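Local coordinates for aromatic-ring-hydroxylating dioxygenase beta subunit (Catenulispora acidiphila, PDB 6VW4), which is of unknown function, belongs to the NTF2-like SnoaL family, binds a benzo[g]isochromene acetic acid and may take part in polyketide biosynthesis, at residues M79-A84 with D99-V104; P116-R121 with V139-R144. All blocks are in the same frame, centred on the assembly; numbering follows the deposited sequence.

Contact 1: M79-A84 with D99-V104; sequences MFTMLA and DFYTLV. With SDN ([(3S)-9-hydroxy-1-methyl-10-oxo-4,10-dihydro-3H-benzo[g]isochromen-3-yl]acetic acid), chain C.
The beta hairpin of strands 75-86 and 96-108, part of the curved sheet of this NTF2-like fold, pairs Met79 with Leu103, Thr81 with Tyr101 and Ala84 with Asp99 in antiparallel hydrogen-bonded pairs. A beta bulge between Thr81 and Ala84 shifts the register by one. On the ligand side, CE2 of Phe100 sits over the centre of the Phe80 ring, 3.4 Å from Phe80 CE2, with the planes inclined at 37°. Phe80 CG stands anti to its carbonyl carbon (chi1 -73°), which brings CE1 within 3.3 Å of Thr102 OG1 and CZ within 3.5 Å of C9 of the bound SDN. With an alanine at Phe80, the Phe100 ring would probably lose the ring face that its CE2 rests on and SDN part of its apolar wall. On the other face, Met82 CB lies 4.2 Å from the centroid of the Tyr101 ring in a CH-pi contact. There, water 1 donates to Met79 O (2.8 Å) and joins Thr81 OG1. Tyr101 OH reaches Asp26 of the second subunit, so this face lies against that subunit, while helix 8-26 packs on Phe80 and Phe100, and strand 111-126 continues the sheet beyond 99-104.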
loop_
_atom_site.group_PDB
_atom_site.type_symbol
_atom_site.label_atom_id
_atom_site.label_comp_id
_atom_site.label_asym_id
_atom_site.label_seq_id
_atom_site.Cartn_x
_atom_site.Cartn_y
_atom_site.Cartn_z
ATOM N N MET A 79 -1.695 7.003 2.762
ATOM C CA MET A 79 -1.214 5.768 2.158
ATOM C C MET A 79 -1.977 5.462 0.892
ATOM O O MET A 79 -3.178 5.154 0.945
ATOM C CB MET A 79 -1.376 4.618 3.142
ATOM C CG MET A 79 -0.314 4.665 4.169
ATOM S SD MET A 79 -0.839 3.938 5.713
ATOM C CE MET A 79 0.636 4.430 6.671
ATOM N N PHE A 80 -1.250 5.432 -0.210
ATOM C CA PHE A 80 -1.849 5.173 -1.496
ATOM C C PHE A 80 -1.704 3.693 -1.813
ATOM O O PHE A 80 -0.638 3.120 -1.601
ATOM C CB PHE A 80 -1.160 6.020 -2.542
ATOM C CG PHE A 80 -1.490 7.488 -2.496
ATOM C CD1 PHE A 80 -2.174 8.042 -1.440
ATOM C CD2 PHE A 80 -1.066 8.335 -3.538
ATOM C CE1 PHE A 80 -2.476 9.397 -1.431
ATOM C CE2 PHE A 80 -1.362 9.680 -3.527
ATOM C CZ PHE A 80 -2.060 10.215 -2.471
ATOM N N THR A 81 -2.771 3.075 -2.345
ATOM C CA THR A 81 -2.640 1.728 -2.919
ATOM C C THR A 81 -3.546 1.593 -4.146
ATOM O O THR A 81 -4.361 2.472 -4.433
ATOM C CB THR A 81 -3.002 0.638 -1.891
ATOM O OG1 THR A 81 -4.370 0.816 -1.486
ATOM C CG2 THR A 81 -2.086 0.663 -0.676
ATOM N N MET A 82 -3.450 0.452 -4.824
ATOM C CA MET A 82 -4.390 0.058 -5.869
ATOM C C MET A 82 -4.361 1.013 -7.043
ATOM O O MET A 82 -5.383 1.477 -7.507
ATOM C CB MET A 82 -5.805 -0.115 -5.307
ATOM C CG MET A 82 -5.778 -1.132 -4.054
ATOM S SD MET A 82 -5.083 -2.835 -4.193
ATOM C CE MET A 82 -6.092 -3.649 -5.416
ATOM N N LEU A 83 -3.170 1.275 -7.551
ATOM C CA LEU A 83 -3.047 2.235 -8.644
ATOM C C LEU A 83 -3.352 1.547 -9.975
ATOM O O LEU A 83 -2.780 0.495 -10.276
ATOM C CB LEU A 83 -1.646 2.850 -8.707
ATOM C CG LEU A 83 -1.292 3.721 -9.944
ATOM C CD1 LEU A 83 -2.111 5.003 -9.858
ATOM C CD2 LEU A 83 0.197 4.066 -9.959
ATOM N N ALA A 84 -4.252 2.133 -10.775
ATOM C CA ALA A 84 -4.432 1.727 -12.174
ATOM C C ALA A 84 -4.292 2.956 -13.072
ATOM O O ALA A 84 -4.846 4.013 -12.765
ATOM C CB ALA A 84 -5.792 1.044 -12.388
ATOM N N ASP A 99 -6.167 6.186 -11.267
ATOM C CA ASP A 99 -7.176 5.845 -10.260
ATOM C C ASP A 99 -6.542 5.025 -9.145
ATOM O O ASP A 99 -5.829 4.050 -9.410
ATOM C CB ASP A 99 -8.332 5.040 -10.860
ATOM C CG ASP A 99 -9.133 5.839 -11.884
ATOM O OD1 ASP A 99 -9.505 6.972 -11.548
ATOM O OD2 ASP A 99 -9.390 5.346 -13.005
ATOM N N PHE A 100 -6.837 5.390 -7.906
ATOM C CA PHE A 100 -6.223 4.704 -6.795
ATOM C C PHE A 100 -7.019 4.950 -5.518
ATOM O O PHE A 100 -7.979 5.712 -5.491
ATOM C CB PHE A 100 -4.748 5.152 -6.656
ATOM C CG PHE A 100 -4.576 6.618 -6.404
ATOM C CD1 PHE A 100 -4.556 7.538 -7.469
ATOM C CD2 PHE A 100 -4.436 7.092 -5.118
ATOM C CE1 PHE A 100 -4.385 8.901 -7.245
ATOM C CE2 PHE A 100 -4.269 8.490 -4.868
ATOM C CZ PHE A 100 -4.248 9.384 -5.930
ATOM N N TYR A 101 -6.595 4.257 -4.460
ATOM C CA TYR A 101 -7.182 4.329 -3.133
ATOM C C TYR A 101 -6.242 5.110 -2.236
ATOM O O TYR A 101 -5.008 4.982 -2.328
ATOM C CB TYR A 101 -7.423 2.926 -2.533
ATOM C CG TYR A 101 -8.502 2.085 -3.209
ATOM C CD1 TYR A 101 -9.377 2.642 -4.155
ATOM C CD2 TYR A 101 -8.637 0.732 -2.903
ATOM C CE1 TYR A 101 -10.366 1.873 -4.736
ATOM C CE2 TYR A 101 -9.592 -0.032 -3.467
ATOM C CZ TYR A 101 -10.478 0.546 -4.363
ATOM O OH TYR A 101 -11.431 -0.253 -4.929
ATOM N N THR A 102 -6.830 5.913 -1.366
ATOM C CA THR A 102 -6.107 6.557 -0.287
ATOM C C THR A 102 -6.696 6.113 1.038
ATOM O O THR A 102 -7.914 5.997 1.168
ATOM C CB THR A 102 -6.173 8.092 -0.355
ATOM O OG1 THR A 102 -5.641 8.516 -1.604
ATOM C CG2 THR A 102 -5.305 8.679 0.756
ATOM N N LEU A 103 -5.818 5.865 2.004
ATOM C CA LEU A 103 -6.167 5.724 3.406
ATOM C C LEU A 103 -5.469 6.804 4.234
ATOM O O LEU A 103 -4.236 6.871 4.256
ATOM C CB LEU A 103 -5.764 4.341 3.912
ATOM C CG LEU A 103 -6.201 4.065 5.359
ATOM C CD1 LEU A 103 -7.696 4.057 5.478
ATOM C CD2 LEU A 103 -5.632 2.748 5.879
ATOM N N VAL A 104 -6.248 7.607 4.953
ATOM C CA VAL A 104 -5.721 8.667 5.807
ATOM C C VAL A 104 -5.500 8.153 7.221
ATOM O O VAL A 104 -6.362 7.509 7.816
ATOM C CB VAL A 104 -6.674 9.875 5.807
ATOM C CG1 VAL A 104 -6.058 11.036 6.564
ATOM C CG2 VAL A 104 -7.008 10.258 4.381
HETATM O O4 SDN C . -3.735 15.470 -1.070
HETATM C C11 SDN C . -4.527 14.321 -1.050
HETATM C C12 SDN C . -5.585 14.173 -0.153
HETATM C C13 SDN C . -5.883 15.323 0.836
HETATM O O5 SDN C . -5.219 16.307 0.823
HETATM C C14 SDN C . -7.033 15.173 1.815
HETATM C C15 SDN C . -7.353 16.328 2.795
HETATM O O3 SDN C . -8.730 16.426 3.217
HETATM C C16 SDN C . -6.345 17.426 3.163
HETATM C C10 SDN C . -4.226 13.276 -1.908
HETATM C C9 SDN C . -4.991 12.100 -1.899
HETATM C C8 SDN C . -6.053 11.957 -1.018
HETATM C C7 SDN C . -6.353 12.988 -0.133
HETATM C C6 SDN C . -7.542 12.815 0.868
HETATM C C5 SDN C . -7.835 13.971 1.822
HETATM C C4 SDN C . -8.953 13.843 2.757
HETATM C C3 SDN C . -9.380 15.126 3.452
HETATM C C2 SDN C . -9.031 14.754 4.882
HETATM C C1 SDN C . -10.118 14.513 5.910
HETATM O O2 SDN C . -11.321 14.562 5.565
HETATM O O1 SDN C . -9.774 14.278 7.105
HETATM O O HOH W 1 -4.835 2.989 0.211
HETATM O O HOH W 2 -7.291 4.926 -14.666
#

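Contact 2: P116-R121 with V139-R144; sequences PSCPVR and VEHDNR. With SDN ([(3S)-9-hydroxy-1-methyl-10-oxo-4,10-dihydro-3H-benzo[g]isochromen-3-yl]acetic acid), chain C.
Strand 116-121 runs roughly antiparallel to 139-144, their end-to-end directions 148° apart, and is joined to it by backbone bonds from Glu140 N to Pro119 O (2.9 Å) and from Asp142 N to Ser117 O (3.0 Å), as the chain leaves the sheet and enters helix 142-147 with His141 at the N-cap position. Val120 and Val139 form an antiparallel non-hydrogen-bonded pair; their side chains lie side by side, Val120 CG2 4.1 Å from Val139 CG1, and both meet SDN, Val139 CG1 at C6 and Val120 CG2 at C8. The His141 ring is held by its own segment: ND1 donates to Glu140 O at 3.2 Å, the oxygen close to the ring plane although the nitrogen stands above the carbonyl plane. Cys118 SG approaches this ring obliquely, 3.6 Å from ND1, and Pro116 CG lies over one face. His141 NE2 lies 3.5 Å from SDN O2, which sits obliquely to the ring and well out of its plane, and CE1 packs 3.6 Å from SDN C4. On the strand's other side, Ser117 OG, anti to its backbone nitrogen (chi1 154°), donates to Asp142 OD2 at 2.7 Å from the anti side of the carboxylate, 32° out of its plane. Asp142 OD1 lies against Pro119 CD and forms a salt bridge with Arg77 of the second subunit, while Glu140 pairs with Arg44. The first turn of the helix is thus pinned to the strand by backbone and side chain together, and its aspartate is probably kept ionised by that arginine, whereas the pocket side sets two valines and the histidine ring beside SDN, the ring near its acid group without a direct bond established.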
loop_
_atom_site.group_PDB
_atom_site.type_symbol
_atom_site.label_atom_id
_atom_site.label_comp_id
_atom_site.label_asym_id
_atom_site.label_seq_id
_atom_site.Cartn_x
_atom_site.Cartn_y
_atom_site.Cartn_z
ATOM N N PRO A 116 -10.650 8.944 6.751
ATOM C CA PRO A 116 -11.394 8.004 5.898
ATOM C C PRO A 116 -10.599 7.269 4.818
ATOM O O PRO A 116 -9.415 7.482 4.603
ATOM C CB PRO A 116 -12.418 8.901 5.194
ATOM C CG PRO A 116 -11.638 10.233 5.020
ATOM C CD PRO A 116 -10.812 10.352 6.331
ATOM N N SER A 117 -11.319 6.357 4.186
ATOM C CA SER A 117 -10.923 5.684 2.974
ATOM C C SER A 117 -11.460 6.492 1.800
ATOM O O SER A 117 -12.626 6.881 1.808
ATOM C CB SER A 117 -11.478 4.263 3.007
ATOM O OG SER A 117 -11.682 3.711 1.741
ATOM N N CYS A 118 -10.588 6.770 0.800
ATOM C CA CYS A 118 -10.900 7.687 -0.297
ATOM C C CYS A 118 -10.459 7.197 -1.674
ATOM O O CYS A 118 -9.258 7.038 -1.933
ATOM C CB CYS A 118 -10.230 9.046 -0.082
ATOM S SG CYS A 118 -10.562 9.925 1.447
ATOM N N PRO A 119 -11.387 6.945 -2.582
ATOM C CA PRO A 119 -10.998 6.748 -3.981
ATOM C C PRO A 119 -10.646 8.098 -4.587
ATOM O O PRO A 119 -11.278 9.118 -4.297
ATOM C CB PRO A 119 -12.244 6.127 -4.635
ATOM C CG PRO A 119 -13.357 6.374 -3.717
ATOM C CD PRO A 119 -12.821 6.729 -2.351
ATOM N N VAL A 120 -9.589 8.108 -5.389
ATOM C CA VAL A 120 -9.033 9.344 -5.922
ATOM C C VAL A 120 -8.741 9.142 -7.396
ATOM O O VAL A 120 -8.238 8.085 -7.802
ATOM C CB VAL A 120 -7.751 9.769 -5.186
ATOM C CG1 VAL A 120 -7.225 11.114 -5.749
ATOM C CG2 VAL A 120 -7.994 9.874 -3.716
ATOM N N ARG A 121 -8.997 10.175 -8.186
ATOM C CA ARG A 121 -8.562 10.217 -9.581
ATOM C C ARG A 121 -7.597 11.380 -9.801
ATOM O O ARG A 121 -7.918 12.539 -9.499
ATOM C CB ARG A 121 -9.747 10.351 -10.527
ATOM C CG ARG A 121 -9.301 10.560 -11.971
ATOM C CD ARG A 121 -10.425 10.358 -12.978
ATOM N NE ARG A 121 -10.881 8.980 -13.065
ATOM C CZ ARG A 121 -11.970 8.578 -13.713
ATOM N NH1 ARG A 121 -12.731 9.457 -14.343
ATOM N NH2 ARG A 121 -12.293 7.289 -13.727
ATOM N N VAL A 139 -10.770 13.956 -5.240
ATOM C CA VAL A 139 -10.917 13.066 -4.096
ATOM C C VAL A 139 -12.393 12.837 -3.788
ATOM O O VAL A 139 -13.159 13.794 -3.640
ATOM C CB VAL A 139 -10.198 13.624 -2.857
ATOM C CG1 VAL A 139 -10.277 12.592 -1.719
ATOM C CG2 VAL A 139 -8.770 13.943 -3.170
ATOM N N GLU A 140 -12.781 11.569 -3.652
ATOM C CA GLU A 140 -14.040 11.200 -3.001
ATOM C C GLU A 140 -13.799 10.649 -1.592
ATOM O O GLU A 140 -12.702 10.177 -1.253
ATOM C CB GLU A 140 -14.812 10.163 -3.810
ATOM C CG GLU A 140 -15.035 10.539 -5.261
ATOM C CD GLU A 140 -16.133 11.562 -5.470
ATOM O OE1 GLU A 140 -16.285 12.010 -6.630
ATOM O OE2 GLU A 140 -16.841 11.923 -4.491
ATOM N N HIS A 141 -14.825 10.734 -0.757
ATOM C CA HIS A 141 -14.770 10.261 0.632
ATOM C C HIS A 141 -15.773 9.131 0.784
ATOM O O HIS A 141 -16.966 9.344 0.565
ATOM C CB HIS A 141 -15.109 11.365 1.629
ATOM C CG HIS A 141 -14.041 12.395 1.784
ATOM N ND1 HIS A 141 -12.984 12.506 0.911
ATOM C CD2 HIS A 141 -13.869 13.366 2.710
ATOM C CE1 HIS A 141 -12.203 13.501 1.292
ATOM N NE2 HIS A 141 -12.715 14.034 2.384
ATOM N N ASP A 142 -15.302 7.929 1.132
ATOM C CA ASP A 142 -16.231 6.805 1.242
ATOM C C ASP A 142 -17.303 7.075 2.308
ATOM O O ASP A 142 -18.475 6.723 2.117
ATOM C CB ASP A 142 -15.495 5.500 1.563
ATOM C CG ASP A 142 -14.926 4.793 0.314
ATOM O OD1 ASP A 142 -15.354 5.080 -0.823
ATOM O OD2 ASP A 142 -14.040 3.923 0.497
ATOM N N ASN A 143 -16.926 7.692 3.441
ATOM C CA ASN A 143 -17.912 7.989 4.489
ATOM C C ASN A 143 -19.027 8.877 3.940
ATOM O O ASN A 143 -20.215 8.557 4.090
ATOM C CB ASN A 143 -17.244 8.623 5.738
ATOM C CG ASN A 143 -16.390 9.855 5.422
ATOM O OD1 ASN A 143 -15.555 9.847 4.515
ATOM N ND2 ASN A 143 -16.567 10.905 6.212
ATOM N N ARG A 144 -18.661 9.957 3.222
ATOM C CA ARG A 144 -19.676 10.844 2.639
ATOM C C ARG A 144 -20.437 10.197 1.489
ATOM O O ARG A 144 -21.634 10.458 1.314
ATOM C CB ARG A 144 -19.057 12.151 2.148
ATOM C CG ARG A 144 -20.134 13.211 1.767
ATOM C CD ARG A 144 -19.531 14.438 1.102
ATOM N NE ARG A 144 -20.428 15.586 0.911
ATOM C CZ ARG A 144 -21.337 15.700 -0.063
ATOM N NH1 ARG A 144 -21.529 14.713 -0.933
ATOM N NH2 ARG A 144 -22.062 16.811 -0.163
HETATM O O4 SDN C . -3.735 15.470 -1.070
HETATM C C11 SDN C . -4.527 14.321 -1.050
HETATM C C12 SDN C . -5.585 14.173 -0.153
HETATM C C13 SDN C . -5.883 15.323 0.836
HETATM O O5 SDN C . -5.219 16.307 0.823
HETATM C C14 SDN C . -7.033 15.173 1.815
HETATM C C15 SDN C . -7.353 16.328 2.795
HETATM O O3 SDN C . -8.730 16.426 3.217
HETATM C C16 SDN C . -6.345 17.426 3.163
HETATM C C10 SDN C . -4.226 13.276 -1.908
HETATM C C9 SDN C . -4.991 12.100 -1.899
HETATM C C8 SDN C . -6.053 11.957 -1.018
HETATM C C7 SDN C . -6.353 12.988 -0.133
HETATM C C6 SDN C . -7.542 12.815 0.868
HETATM C C5 SDN C . -7.835 13.971 1.822
HETATM C C4 SDN C . -8.953 13.843 2.757
HETATM C C3 SDN C . -9.380 15.126 3.452
HETATM C C2 SDN C . -9.031 14.754 4.882
HETATM C C1 SDN C . -10.118 14.513 5.910
HETATM O O2 SDN C . -11.321 14.562 5.565
HETATM O O1 SDN C . -9.774 14.278 7.105
#

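In the fold
From the N terminus, helix 8-26, the short strands 41-44 and 52-53 and helix 55-68 precede strand 75-86. Contact 1 then closes the hairpin of strands 75-86 and 96-108, joining 79-84 to 99-104 across 14 intervening residues. The chain turns into strand 111-126, and contact 2 closes a second loop when 139-144 returns to 116-121 after 17 residues. The loops follow in series, neither nested nor crossed. Strands 96-108 and 111-126 are sheet neighbours and link them directly: Thr102 N probably bonds to Cys118 O, and Asp99 forms a salt bridge with Arg121. Both contacts meet SDN and the second subunit, tying hairpin, mid-sheet and the turn into the C-terminal helix together beside one pocket.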